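Side-chain contacts in pesticidal crystal protein Cry4Aa (Bacillus thuringiensis, PDB 2C9K), which is a mosquito-larvicidal toxin that binds insect midgut epithelial cells and promotes their colloid-osmotic lysis: residues Val248-Ile253 with Phe520-Tyr525; Ile537-Ser540 with Glu546-Met549. One frame throughout, in Å; residues are numbered along the deposited sequence.

Strand 517-527 relates the two contacts, whose centres lie about 17 Å apart. Through Arg-522 it reaches across to the loop 248-253 in contact 1; on its other face Ile-521 and Ile-523 pack against Leu-539, Leu-547 and Ile-537 of contact 2, with Ile-521 CG1 3.5 Å from Leu-539 CD1. Contact 1 is buried and polar, one arginine gripping a loop carbonyl between residues distant in sequence. Contact 2 is a local hairpin pairing at the edge of a sheet, only partly buried: its leucines and Ile-537 face the core, while Ser-540, Glu-546 and Asn-538 carry its polar chemistry on the outer face.

Contact 1: Val248-Ile253 with Phe520-Tyr525; sequences VGKYPI and FIRIRY
The loop that leads out of the helical bundle meets the C-terminal beta-sandwich where Lys-250 and Tyr-251 receive the guanidinium of Arg-522, which reaches out from strand 517-527. The backbone of the two segments stays well apart, the nearest CA atoms, of Lys-250 and Arg-522, being 10.6 Å from each other, so the side chain spans the gap. It does so by running extended through its first two torsions, with CG opposite the backbone N (chi1 -177°), before bending at chi3. Both terminal nitrogens then address one acceptor: Arg-522 NH1 donates to Lys-250 O at 3.2 Å with an N-H...O angle of 154°, and Arg-522 NH2 adds a weak second bond to the same Lys-250 O at 3.3 Å. The carbonyl oxygen lies at the guanidinium edge, practically in its plane.

In the three-domain delta-endotoxin fold this is an interdomain junction: the loop follows helix 222-240, the last of the pore-forming helical domain, and precedes strand 255-256, which joins the sandwich sheet. There Tyr-251 turns one ring face to the arginine. Arg-522 NH2 sits over the rim of that face, 3.4 Å from Tyr-251 CE2, and the guanidinium stands nearly upright on the ring, their planes 88° apart. With Arg-522 CZ 5.1 Å from the Tyr-251 ring centroid, any cation-pi attraction is at most weak. Glu-606 of strand 600-609 bridges the two residues and is the main polar partner of both side chains, its OE2 forming a salt bridge with Arg-522 NH2 and its OE1 a hydrogen bond with Tyr-251 OH. Over a face of the guanidinium comes the Lys-250 chain, its CE 4.1 Å from Arg-522 NH1; the lysine's charged end makes a cation-pi contact with Tyr-570.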
loop_
_atom_site.group_PDB
_atom_site.type_symbol
_atom_site.label_atom_id
_atom_site.label_comp_id
_atom_site.label_asym_id
_atom_site.label_seq_id
_atom_site.Cartn_x
_atom_site.Cartn_y
_atom_site.Cartn_z
ATOM N N VAL A 248 3.504 -20.893 1.377
ATOM C CA VAL A 248 4.640 -21.689 0.953
ATOM C C VAL A 248 4.330 -22.524 -0.281
ATOM O O VAL A 248 5.224 -22.877 -1.047
ATOM C CB VAL A 248 5.085 -22.620 2.077
ATOM C CG1 VAL A 248 6.197 -23.525 1.586
ATOM C CG2 VAL A 248 5.519 -21.796 3.270
ATOM N N GLY A 249 3.064 -22.860 -0.470
ATOM C CA GLY A 249 2.701 -23.646 -1.631
ATOM C C GLY A 249 2.897 -22.831 -2.891
ATOM O O GLY A 249 3.602 -23.255 -3.802
ATOM N N LYS A 250 2.279 -21.652 -2.922
ATOM C CA LYS A 250 2.348 -20.740 -4.057
ATOM C C LYS A 250 3.725 -20.136 -4.312
ATOM O O LYS A 250 4.153 -20.035 -5.458
ATOM C CB LYS A 250 1.348 -19.609 -3.856
ATOM C CG LYS A 250 -0.109 -20.042 -3.801
ATOM C CD LYS A 250 -0.782 -19.896 -5.156
ATOM C CE LYS A 250 -0.474 -21.051 -6.096
ATOM N NZ LYS A 250 -1.338 -22.242 -5.822
ATOM N N TYR A 251 4.411 -19.722 -3.250
ATOM C CA TYR A 251 5.740 -19.114 -3.381
ATOM C C TYR A 251 6.833 -19.881 -2.620
ATOM O O TYR A 251 7.269 -19.473 -1.542
ATOM C CB TYR A 251 5.690 -17.655 -2.912
ATOM C CG TYR A 251 4.588 -16.846 -3.577
ATOM C CD1 TYR A 251 3.281 -16.887 -3.103
ATOM C CD2 TYR A 251 4.847 -16.077 -4.713
ATOM C CE1 TYR A 251 2.264 -16.188 -3.743
ATOM C CE2 TYR A 251 3.831 -15.372 -5.362
ATOM C CZ TYR A 251 2.545 -15.434 -4.872
ATOM O OH TYR A 251 1.536 -14.742 -5.506
ATOM N N PRO A 252 7.308 -20.996 -3.205
ATOM C CA PRO A 252 8.334 -21.910 -2.699
ATOM C C PRO A 252 9.706 -21.319 -2.417
ATOM O O PRO A 252 10.304 -21.564 -1.365
ATOM C CB PRO A 252 8.430 -22.956 -3.799
ATOM C CG PRO A 252 7.120 -22.894 -4.457
ATOM C CD PRO A 252 6.871 -21.436 -4.535
ATOM N N ILE A 253 10.205 -20.541 -3.369
ATOM C CA ILE A 253 11.540 -19.972 -3.262
ATOM C C ILE A 253 11.694 -18.481 -2.942
ATOM O O ILE A 253 12.797 -17.949 -3.050
ATOM C CB ILE A 253 12.315 -20.266 -4.557
ATOM C CG1 ILE A 253 11.728 -19.447 -5.711
ATOM C CG2 ILE A 253 12.197 -21.750 -4.896
ATOM C CD1 ILE A 253 12.432 -19.643 -7.033
ATOM N N PHE A 520 8.189 -19.274 -16.385
ATOM C CA PHE A 520 6.824 -19.675 -16.652
ATOM C C PHE A 520 6.156 -18.395 -16.176
ATOM O O PHE A 520 6.481 -17.902 -15.097
ATOM C CB PHE A 520 6.382 -20.870 -15.788
ATOM C CG PHE A 520 6.784 -22.204 -16.355
ATOM C CD1 PHE A 520 7.414 -23.157 -15.558
ATOM C CD2 PHE A 520 6.599 -22.483 -17.709
ATOM C CE1 PHE A 520 7.862 -24.356 -16.102
ATOM C CE2 PHE A 520 7.048 -23.688 -18.263
ATOM C CZ PHE A 520 7.681 -24.621 -17.456
ATOM N N ILE A 521 5.293 -17.798 -16.980
ATOM C CA ILE A 521 4.649 -16.604 -16.481
ATOM C C ILE A 521 3.289 -17.086 -15.942
ATOM O O ILE A 521 2.581 -17.847 -16.597
ATOM C CB ILE A 521 4.582 -15.452 -17.588
ATOM C CG1 ILE A 521 3.144 -15.085 -17.917
ATOM C CG2 ILE A 521 5.383 -15.839 -18.822
ATOM C CD1 ILE A 521 2.525 -14.220 -16.884
ATOM N N ARG A 522 2.977 -16.686 -14.709
ATOM C CA ARG A 522 1.748 -17.086 -14.011
ATOM C C ARG A 522 0.886 -15.869 -13.701
ATOM O O ARG A 522 1.411 -14.808 -13.390
ATOM C CB ARG A 522 2.132 -17.791 -12.713
ATOM C CG ARG A 522 0.987 -18.328 -11.915
ATOM C CD ARG A 522 1.502 -19.095 -10.720
ATOM N NE ARG A 522 1.903 -18.227 -9.616
ATOM C CZ ARG A 522 2.477 -18.665 -8.496
ATOM N NH1 ARG A 522 2.725 -19.958 -8.342
ATOM N NH2 ARG A 522 2.782 -17.823 -7.518
ATOM N N ILE A 523 -0.431 -16.021 -13.763
ATOM C CA ILE A 523 -1.345 -14.904 -13.522
ATOM C C ILE A 523 -2.285 -15.073 -12.320
ATOM O O ILE A 523 -2.872 -16.141 -12.128
ATOM C CB ILE A 523 -2.198 -14.652 -14.795
ATOM C CG1 ILE A 523 -1.364 -13.912 -15.832
ATOM C CG2 ILE A 523 -3.440 -13.854 -14.473
ATOM C CD1 ILE A 523 -2.080 -13.786 -17.141
ATOM N N ARG A 524 -2.418 -14.016 -11.513
ATOM C CA ARG A 524 -3.313 -14.023 -10.349
ATOM C C ARG A 524 -4.489 -13.149 -10.764
ATOM O O ARG A 524 -4.371 -11.927 -10.825
ATOM C CB ARG A 524 -2.625 -13.425 -9.111
ATOM C CG ARG A 524 -3.445 -13.543 -7.816
ATOM C CD ARG A 524 -2.610 -13.243 -6.569
ATOM N NE ARG A 524 -3.266 -13.613 -5.308
ATOM C CZ ARG A 524 -4.121 -12.846 -4.628
ATOM N NH1 ARG A 524 -4.450 -11.642 -5.071
ATOM N NH2 ARG A 524 -4.640 -13.278 -3.487
ATOM N N TYR A 525 -5.622 -13.783 -11.046
ATOM C CA TYR A 525 -6.802 -13.067 -11.519
ATOM C C TYR A 525 -8.068 -13.492 -10.799
ATOM O O TYR A 525 -8.066 -14.425 -10.001
ATOM C CB TYR A 525 -7.008 -13.374 -12.996
ATOM C CG TYR A 525 -7.519 -14.790 -13.182
ATOM C CD1 TYR A 525 -8.834 -15.038 -13.591
ATOM C CD2 TYR A 525 -6.721 -15.884 -12.846
ATOM C CE1 TYR A 525 -9.335 -16.336 -13.650
ATOM C CE2 TYR A 525 -7.217 -17.185 -12.903
ATOM C CZ TYR A 525 -8.521 -17.400 -13.302
ATOM O OH TYR A 525 -9.006 -18.683 -13.336
#

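Contact 2: Ile537-Ser540 with Glu546-Met549; sequences INLS and ELGM
Residues Ile-537-Ser-540 and Glu-546-Met-549 run antiparallel, their axes 4.6 Å apart at 169°, with Ile-537/Met-549 and Leu-539/Leu-547 as hydrogen-bonded pairs. Each of these pairs has both backbone bonds; the Ile-537 N to Met-549 O bond, at 2.9 Å, is almost straight (176°). On the inward face Leu-539 and Leu-547 lie side by side, CB to CB 4.0 Å, and Ile-537 runs alongside Met-549, with CG1 3.7 Å from Met-549 CG. The Met-549 CG sits between its backbone N and carbonyl carbon (chi1 63°), which brings it beside the isoleucine. This hairpin ends a sheet of the C-terminal sandwich, and its leucines press on Ile-521 of the facing sheet. The other face is polar: Ser-540 OG donates to Glu-546 OE1, modelled at a doubtful 2.5 Å. A water donates to Asn-538 OD1 (3.1 Å) and, weakly, to Leu-547 O. The chemistry thus divides the hairpin into an apolar side that lines the sandwich interior and a polar side on which the serine hydroxyl would probably stabilise the carboxylate's charge without cancelling it, though the doubtful distance leaves the strength of that bond open.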
loop_
_atom_site.group_PDB
_atom_site.type_symbol
_atom_site.label_atom_id
_atom_site.label_comp_id
_atom_site.label_asym_id
_atom_site.label_seq_id
_atom_site.Cartn_x
_atom_site.Cartn_y
_atom_site.Cartn_z
ATOM N N ILE A 537 -7.099 -15.776 -22.848
ATOM C CA ILE A 537 -6.056 -14.753 -22.841
ATOM C C ILE A 537 -4.805 -15.110 -23.633
ATOM O O ILE A 537 -4.189 -16.149 -23.408
ATOM C CB ILE A 537 -5.639 -14.449 -21.412
ATOM C CG1 ILE A 537 -5.363 -15.772 -20.684
ATOM C CG2 ILE A 537 -6.720 -13.625 -20.735
ATOM C CD1 ILE A 537 -5.117 -15.645 -19.204
ATOM N N ASN A 538 -4.429 -14.234 -24.555
ATOM C CA ASN A 538 -3.249 -14.462 -25.369
ATOM C C ASN A 538 -2.168 -13.456 -25.031
ATOM O O ASN A 538 -2.384 -12.247 -25.055
ATOM C CB ASN A 538 -3.612 -14.387 -26.845
ATOM C CG ASN A 538 -4.580 -15.469 -27.246
ATOM O OD1 ASN A 538 -4.252 -16.656 -27.192
ATOM N ND2 ASN A 538 -5.788 -15.074 -27.637
ATOM N N LEU A 539 -0.998 -13.990 -24.712
ATOM C CA LEU A 539 0.168 -13.210 -24.325
ATOM C C LEU A 539 1.174 -13.237 -25.467
ATOM O O LEU A 539 1.682 -14.304 -25.824
ATOM C CB LEU A 539 0.811 -13.848 -23.095
ATOM C CG LEU A 539 1.330 -13.048 -21.905
ATOM C CD1 LEU A 539 2.253 -13.969 -21.109
ATOM C CD2 LEU A 539 2.071 -11.803 -22.347
ATOM N N SER A 540 1.458 -12.079 -26.049
ATOM C CA SER A 540 2.431 -12.027 -27.125
ATOM C C SER A 540 3.680 -11.313 -26.656
ATOM O O SER A 540 3.639 -10.134 -26.298
ATOM C CB SER A 540 1.871 -11.304 -28.349
ATOM O OG SER A 540 1.031 -12.156 -29.106
ATOM N N GLU A 546 4.729 -17.056 -27.496
ATOM C CA GLU A 546 3.318 -16.815 -27.746
ATOM C C GLU A 546 2.525 -17.722 -26.816
ATOM O O GLU A 546 2.279 -18.878 -27.128
ATOM C CB GLU A 546 2.964 -17.133 -29.191
ATOM C CG GLU A 546 1.611 -16.608 -29.580
ATOM C CD GLU A 546 1.610 -15.095 -29.736
ATOM O OE1 GLU A 546 0.513 -14.491 -29.723
ATOM O OE2 GLU A 546 2.707 -14.513 -29.886
ATOM N N LEU A 547 2.122 -17.196 -25.671
ATOM C CA LEU A 547 1.380 -17.989 -24.709
ATOM C C LEU A 547 -0.116 -17.705 -24.748
ATOM O O LEU A 547 -0.543 -16.602 -25.070
ATOM C CB LEU A 547 1.913 -17.718 -23.307
ATOM C CG LEU A 547 3.426 -17.825 -23.099
ATOM C CD1 LEU A 547 4.144 -16.719 -23.865
ATOM C CD2 LEU A 547 3.728 -17.711 -21.613
ATOM N N GLY A 548 -0.911 -18.713 -24.417
ATOM C CA GLY A 548 -2.350 -18.544 -24.416
ATOM C C GLY A 548 -2.997 -19.556 -23.499
ATOM O O GLY A 548 -2.464 -20.647 -23.298
ATOM N N MET A 549 -4.144 -19.200 -22.933
ATOM C CA MET A 549 -4.847 -20.104 -22.036
ATOM C C MET A 549 -6.269 -19.624 -21.697
ATOM O O MET A 549 -6.615 -18.454 -21.879
ATOM C CB MET A 549 -4.023 -20.295 -20.752
ATOM C CG MET A 549 -3.821 -19.030 -19.938
ATOM S SD MET A 549 -2.852 -19.241 -18.409
ATOM C CE MET A 549 -3.474 -20.852 -17.819
HETATM O O HOH W 1 -1.282 -17.268 -27.970
#